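Local structure of probable enoyl-CoA hydratase/isomerase (Pseudomonas aeruginosa, 7BOR) at residues V7-T11 and G12-L16; H197-P200 and S201-V204; Q167-W171 and G172-A176. The protein binds coenzyme A in a crotonase-type fold and probably acts as a delta(3)-delta(2)-enoyl-CoA isomerase. All blocks are in the same frame, centred on the assembly; numbering follows the deposited sequence.

Contact 1 of 3, residues V7-T11 and G12-L16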
# COMPACT_ATOMS: atom_id res chain seq x y z
N VAL A 7 -5.06 0.37 -16.15
CA VAL A 7 -5.46 -1.00 -15.83
C VAL A 7 -5.16 -1.98 -16.97
O VAL A 7 -6.06 -2.35 -17.74
CB VAL A 7 -6.95 -1.06 -15.48
CG1 VAL A 7 -7.20 -0.59 -14.09
CG2 VAL A 7 -7.76 -0.18 -16.46
N GLU A 8 -3.91 -2.43 -17.08
CA GLU A 8 -3.52 -3.37 -18.13
C GLU A 8 -3.90 -4.80 -17.76
O GLU A 8 -3.26 -5.41 -16.89
CB GLU A 8 -2.01 -3.27 -18.37
CG GLU A 8 -1.53 -1.91 -18.87
CD GLU A 8 -2.08 -1.54 -20.25
OE1 GLU A 8 -2.01 -2.39 -21.17
OE2 GLU A 8 -2.59 -0.40 -20.40
N ARG A 9 -4.93 -5.34 -18.43
CA ARG A 9 -5.37 -6.73 -18.27
C ARG A 9 -4.60 -7.61 -19.26
O ARG A 9 -4.96 -7.69 -20.46
CB ARG A 9 -6.87 -6.82 -18.50
CG ARG A 9 -7.77 -7.04 -17.30
CD ARG A 9 -9.19 -7.43 -17.75
NE ARG A 9 -10.03 -7.76 -16.58
CZ ARG A 9 -10.78 -6.86 -15.92
NH1 ARG A 9 -11.50 -7.24 -14.86
NH2 ARG A 9 -10.80 -5.57 -16.32
N GLU A 10 -3.52 -8.28 -18.77
CA GLU A 10 -2.84 -9.28 -19.58
C GLU A 10 -3.44 -10.68 -19.34
O GLU A 10 -4.54 -10.83 -18.79
CB GLU A 10 -1.35 -9.33 -19.25
CG GLU A 10 -0.45 -8.35 -19.86
CD GLU A 10 0.97 -8.49 -19.30
OE1 GLU A 10 1.49 -7.50 -18.69
OE2 GLU A 10 1.59 -9.58 -19.44
N THR A 11 -2.64 -11.74 -19.61
CA THR A 11 -3.10 -13.13 -19.50
C THR A 11 -3.10 -13.55 -18.03
O THR A 11 -2.04 -13.81 -17.46
CB THR A 11 -2.19 -14.06 -20.31
OG1 THR A 11 -0.82 -13.88 -19.92
CG2 THR A 11 -2.32 -13.83 -21.82
N GLY A 12 -4.29 -13.64 -17.44
CA GLY A 12 -4.45 -13.98 -16.03
C GLY A 12 -3.99 -12.92 -15.04
O GLY A 12 -4.23 -13.07 -13.83
N LEU A 13 -3.38 -11.83 -15.51
CA LEU A 13 -2.70 -10.86 -14.67
C LEU A 13 -3.30 -9.48 -14.88
O LEU A 13 -3.24 -8.93 -15.99
CB LEU A 13 -1.20 -10.85 -15.00
CG LEU A 13 -0.42 -9.68 -14.44
CD1 LEU A 13 -0.36 -9.79 -12.92
CD2 LEU A 13 0.96 -9.67 -15.08
N LEU A 14 -3.83 -8.90 -13.81
CA LEU A 14 -4.32 -7.52 -13.84
C LEU A 14 -3.28 -6.61 -13.22
O LEU A 14 -2.83 -6.85 -12.10
CB LEU A 14 -5.66 -7.40 -13.09
CG LEU A 14 -6.18 -5.96 -13.06
CD1 LEU A 14 -6.43 -5.41 -14.47
CD2 LEU A 14 -7.43 -5.92 -12.23
N THR A 15 -2.90 -5.56 -13.93
CA THR A 15 -1.89 -4.61 -13.49
C THR A 15 -2.50 -3.24 -13.24
O THR A 15 -3.00 -2.61 -14.18
CB THR A 15 -0.77 -4.50 -14.52
OG1 THR A 15 -0.11 -5.77 -14.64
CG2 THR A 15 0.23 -3.44 -14.11
N LEU A 16 -2.43 -2.77 -11.98
CA LEU A 16 -2.82 -1.41 -11.60
C LEU A 16 -1.57 -0.53 -11.57
O LEU A 16 -0.67 -0.74 -10.74
CB LEU A 16 -3.53 -1.40 -10.26
CG LEU A 16 -4.69 -2.38 -10.13
CD1 LEU A 16 -5.31 -2.32 -8.73
CD2 LEU A 16 -5.74 -2.13 -11.21
O HOH W 1 2.84 -5.74 -16.04

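Contact 2 of 3, residues H197-P200 and S201-V204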
# COMPACT_ATOMS: atom_id res chain seq x y z
N HIS A 197 0.98 -21.10 -12.66
CA HIS A 197 1.21 -22.54 -12.78
C HIS A 197 0.60 -23.37 -11.66
O HIS A 197 0.64 -24.60 -11.74
CB HIS A 197 2.70 -22.85 -12.79
CG HIS A 197 3.41 -22.24 -13.94
ND1 HIS A 197 2.78 -21.97 -15.13
CD2 HIS A 197 4.69 -21.82 -14.08
CE1 HIS A 197 3.64 -21.42 -15.97
NE2 HIS A 197 4.81 -21.34 -15.36
N LEU A 198 0.07 -22.74 -10.61
CA LEU A 198 -0.46 -23.43 -9.45
C LEU A 198 -1.98 -23.49 -9.51
O LEU A 198 -2.64 -22.71 -10.20
CB LEU A 198 0.00 -22.72 -8.17
CG LEU A 198 1.52 -22.55 -8.01
CD1 LEU A 198 1.85 -21.68 -6.80
CD2 LEU A 198 2.23 -23.86 -7.87
N ALA A 199 -2.53 -24.43 -8.75
CA ALA A 199 -3.98 -24.60 -8.66
C ALA A 199 -4.63 -23.35 -8.08
O ALA A 199 -4.30 -22.96 -6.95
CB ALA A 199 -4.31 -25.82 -7.80
N PRO A 200 -5.52 -22.67 -8.82
CA PRO A 200 -6.04 -21.38 -8.30
C PRO A 200 -6.64 -21.48 -6.91
O PRO A 200 -6.55 -20.52 -6.14
CB PRO A 200 -7.09 -20.96 -9.35
CG PRO A 200 -6.75 -21.73 -10.59
CD PRO A 200 -6.13 -23.04 -10.11
N SER A 201 -7.28 -22.60 -6.56
CA SER A 201 -7.95 -22.65 -5.27
C SER A 201 -7.01 -23.06 -4.16
O SER A 201 -7.26 -22.74 -2.99
CB SER A 201 -9.15 -23.61 -5.31
OG SER A 201 -8.71 -24.88 -5.69
N ALA A 202 -5.94 -23.78 -4.47
CA ALA A 202 -4.96 -24.06 -3.42
C ALA A 202 -4.28 -22.76 -3.00
O ALA A 202 -4.13 -22.49 -1.80
CB ALA A 202 -3.94 -25.10 -3.90
N VAL A 203 -3.96 -21.91 -3.96
CA VAL A 203 -3.32 -20.64 -3.65
C VAL A 203 -4.26 -19.77 -2.84
O VAL A 203 -3.90 -19.25 -1.77
CB VAL A 203 -2.90 -19.93 -4.95
CG1 VAL A 203 -2.45 -18.52 -4.65
CG2 VAL A 203 -1.85 -20.74 -5.67
N VAL A 204 -5.49 -19.60 -3.35
CA VAL A 204 -6.48 -18.73 -2.73
C VAL A 204 -6.78 -19.19 -1.32
O VAL A 204 -6.85 -18.38 -0.38
CB VAL A 204 -7.76 -18.71 -3.60
CG1 VAL A 204 -8.98 -18.26 -2.79
CG2 VAL A 204 -7.53 -17.83 -4.79

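Contact 3 of 3, residues Q167-W171 and G172-A176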
# COMPACT_ATOMS: atom_id res chain seq x y z
N GLN A 167 16.81 -2.41 3.00
CA GLN A 167 16.48 -2.64 4.39
C GLN A 167 15.12 -3.32 4.52
O GLN A 167 14.96 -4.20 5.36
CB GLN A 167 16.51 -1.32 5.20
CG GLN A 167 17.96 -0.82 5.52
CD GLN A 167 17.98 0.50 6.30
OE1 GLN A 167 17.37 1.48 5.88
NE2 GLN A 167 18.75 0.55 7.37
N ALA A 168 14.17 -2.95 3.66
CA ALA A 168 12.85 -3.57 3.62
C ALA A 168 12.96 -5.08 3.38
O ALA A 168 12.26 -5.87 4.02
CB ALA A 168 12.04 -2.88 2.51
N ALA A 169 13.82 -5.49 2.47
CA ALA A 169 14.03 -6.92 2.23
C ALA A 169 14.72 -7.62 3.41
O ALA A 169 14.34 -8.74 3.77
CB ALA A 169 14.83 -7.10 0.95
N ALA A 170 15.74 -6.98 4.01
CA ALA A 170 16.37 -7.59 5.18
C ALA A 170 15.36 -7.83 6.32
O ALA A 170 15.48 -8.81 7.07
CB ALA A 170 17.51 -6.71 5.68
N TRP A 171 14.43 -6.91 6.52
CA TRP A 171 13.44 -7.02 7.59
C TRP A 171 12.27 -7.90 7.19
O TRP A 171 11.50 -8.28 8.05
CB TRP A 171 12.90 -5.63 8.00
CG TRP A 171 13.94 -4.71 8.46
CD1 TRP A 171 15.16 -5.05 8.94
CD2 TRP A 171 13.88 -3.28 8.50
NE1 TRP A 171 15.89 -3.92 9.24
CE2 TRP A 171 15.10 -2.82 9.01
CE3 TRP A 171 12.90 -2.34 8.14
CZ2 TRP A 171 15.38 -1.46 9.18
CZ3 TRP A 171 13.15 -1.03 8.33
CH2 TRP A 171 14.37 -0.58 8.83
N GLY A 172 12.15 -8.28 5.92
CA GLY A 172 11.05 -9.10 5.45
C GLY A 172 9.78 -8.35 5.11
O GLY A 172 8.74 -8.97 4.84
N LEU A 173 9.80 -7.03 5.11
CA LEU A 173 8.72 -6.30 4.46
C LEU A 173 8.71 -6.48 2.93
O LEU A 173 7.64 -6.51 2.29
CB LEU A 173 8.85 -4.83 4.84
CG LEU A 173 8.72 -4.49 6.32
CD1 LEU A 173 8.82 -3.02 6.57
CD2 LEU A 173 7.35 -5.01 6.82
N ALA A 174 9.86 -6.58 2.31
CA ALA A 174 9.90 -6.97 0.91
C ALA A 174 10.45 -8.38 0.80
O ALA A 174 11.21 -8.84 1.66
CB ALA A 174 10.73 -6.00 0.07
N ASN A 175 10.06 -9.08 -0.27
CA ASN A 175 10.60 -10.42 -0.50
C ASN A 175 11.99 -10.36 -1.13
O ASN A 175 12.78 -11.28 -0.94
CB ASN A 175 9.68 -11.24 -1.41
CG ASN A 175 8.34 -11.52 -0.77
OD1 ASN A 175 7.45 -10.65 -0.80
ND2 ASN A 175 8.19 -12.71 -0.15
N ALA A 176 12.28 -9.30 -1.89
CA ALA A 176 13.58 -9.15 -2.55
C ALA A 176 13.81 -7.69 -2.89
O ALA A 176 12.87 -6.98 -3.28
CB ALA A 176 13.65 -10.00 -3.84
O HOH W 2 12.95 -10.81 2.31

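Contact 1 of 3, residues V7-T11 and G12-L16
R9 and L14 face each other across an antiparallel beta hairpin, the first two strands of the crotonase fold's main sheet, with the chain turning back at T11 and G12. From CB, L14 carries CG away from the backbone N (chi1 178°), and from there CD1 is sent across to the other strand, where it rests 3.5 Å from R9 CG, 4.0 Å from E8 O and 4.5 Å from V7 CB. Beyond CG, the R9 chain runs out extended and its guanidinium leaves the hairpin to form salt bridges with E41 and D45.

On the same side, V7 CG1 meets L16 CD2 at 3.6 Å, the two side chains crossing at a slant. This face of the hairpin packs on helix 29-44, L14 touching A42 and L16 touching A38 and L39. E8 and T15 make the hydrogen-bonded pair and lie on the other face. T15 N gives E8 O the better of their two bonds, and the return bond from E8 N to T15 O is weak. Nearer the turn, E10 N lies 2.9 Å from L13 O and almost on the line of its C=O bond, although the N-H itself points somewhat off it (139° at the hydrogen). G12 takes a positive phi (69°), which favours glycine, at the turn. Strand 13-18 then continues the sheet through backbone bonds to strand 50-54. A water 3.3 Å from T15 OG1 also donates a weak bond to E10 OE1 at 3.5 Å.

Contact 2 of 3, residues H197-P200 and S201-V204
L198 turns its CG opposite the carbonyl carbon (chi1 -56°), and V203 has CG1 opposite its backbone N (chi1 170°), which leaves CG2 opposite the carbonyl carbon and beside that N. These two rotations bring the side chains together at the start of a long helix: V203 CG2 lies 3.7 Å from L198 CB and 4.0 Å from L198 CD1, and the side chains cross at about a right angle. The same methyl, V203 CG2, also rests 3.5 Å from A199 O, so one branch of the valine touches both the residue before the cap and the cap itself.

A199 is the N-cap. Its carbonyl accepts a bond from V203 N at 3.2 Å, and the bond is straight, 168° at the hydrogen. The next one follows a residue later, V204 N to P200 O, with the donor tilted out of the carbonyl plane. P200 suits this first turn, because a proline lacks an N-H and the opening turn of a helix has no carbonyl behind it to receive one. V204 leans its CG2 over that same carbonyl, 3.2 Å from P200 O. A199 CB and A202 CB also meet, at 4.0 Å, a small apolar pair at the surface.

The loop leads from helix 182-196 into helix 200-233, the longest helix in the chain. R49, just ahead of strand 50-54, hydrogen-bonds L198 O through NH1 and touches P200, while V203 packs on P94, next to strand 95-99.

Contact 3 of 3, residues Q167-W171 and G172-A176
A174 presses its methyl against the last turn of helix 165-171, and that small bump fits the shallow hollow between A168 and A169. A174 CB lies 4.2 Å from A168 CB and 4.0 Å from A169 CA, so a single methyl bears on both alanines. Their side chains are short enough for the departing chain to lie close against the helix. Further along, A169 CB comes within 4.0 Å of A176 C, and A169 CA offers its hydrogen to A174 O. A174 itself also touches V117 and V119, wedged between the helix end and strand 116-120.

W171 and L173 make the second, looser piece of relief. L173 CD1 comes up at the edge of the indole, near the ring plane and 4.4 Å from W171 CE3, while L173 CB lies 3.7 Å from A168 O. One face of the indole lies against Q167 O, 3.3 Å above the plane and offset toward the rim. Around the same ring, K152 makes a cation-pi contact and F163 meets it with the planes at about 45°; L173 also touches F163, L144 and M147.

Between these two pieces the backbone turns tightly. G172 has a positive phi of 84°, where a CB would be jammed against W171 O. A174 N reaches back 3.0 Å to A168 O in a nearly straight N-H bond, approaching from well above the carbonyl plane, and G172 N binds A169 O from a similarly steep angle. A water within hydrogen-bonding distance of A169 O and A174 O can bridge them, though other acceptors compete for its protons. Glycine at the helix end, with bonds folding back into the last turn, is the Schellman motif, here steering the chain from helix 165-171 toward edge strand 176-178.

All three are turns in the chain, yet they sit at different depths. Contact 2 is a surface feature with no buried residue among those that touch; contacts 1 and 3 are partly buried. Contacts 1 and 3 belong to opposite edges of the same six-stranded sheet, the hairpin of strands 5-9 and 13-18 at one end and the approach to strand 176-178 at the other, with centres about 25 Å apart. Contacts 2 and 3 handle the two ends of helices: an N-cap opens helix 200-233, a Schellman turn closes helix 165-171. Contact 1 instead relies on cross-strand pairing, and its arginine adds salt bridges to E41 and D45.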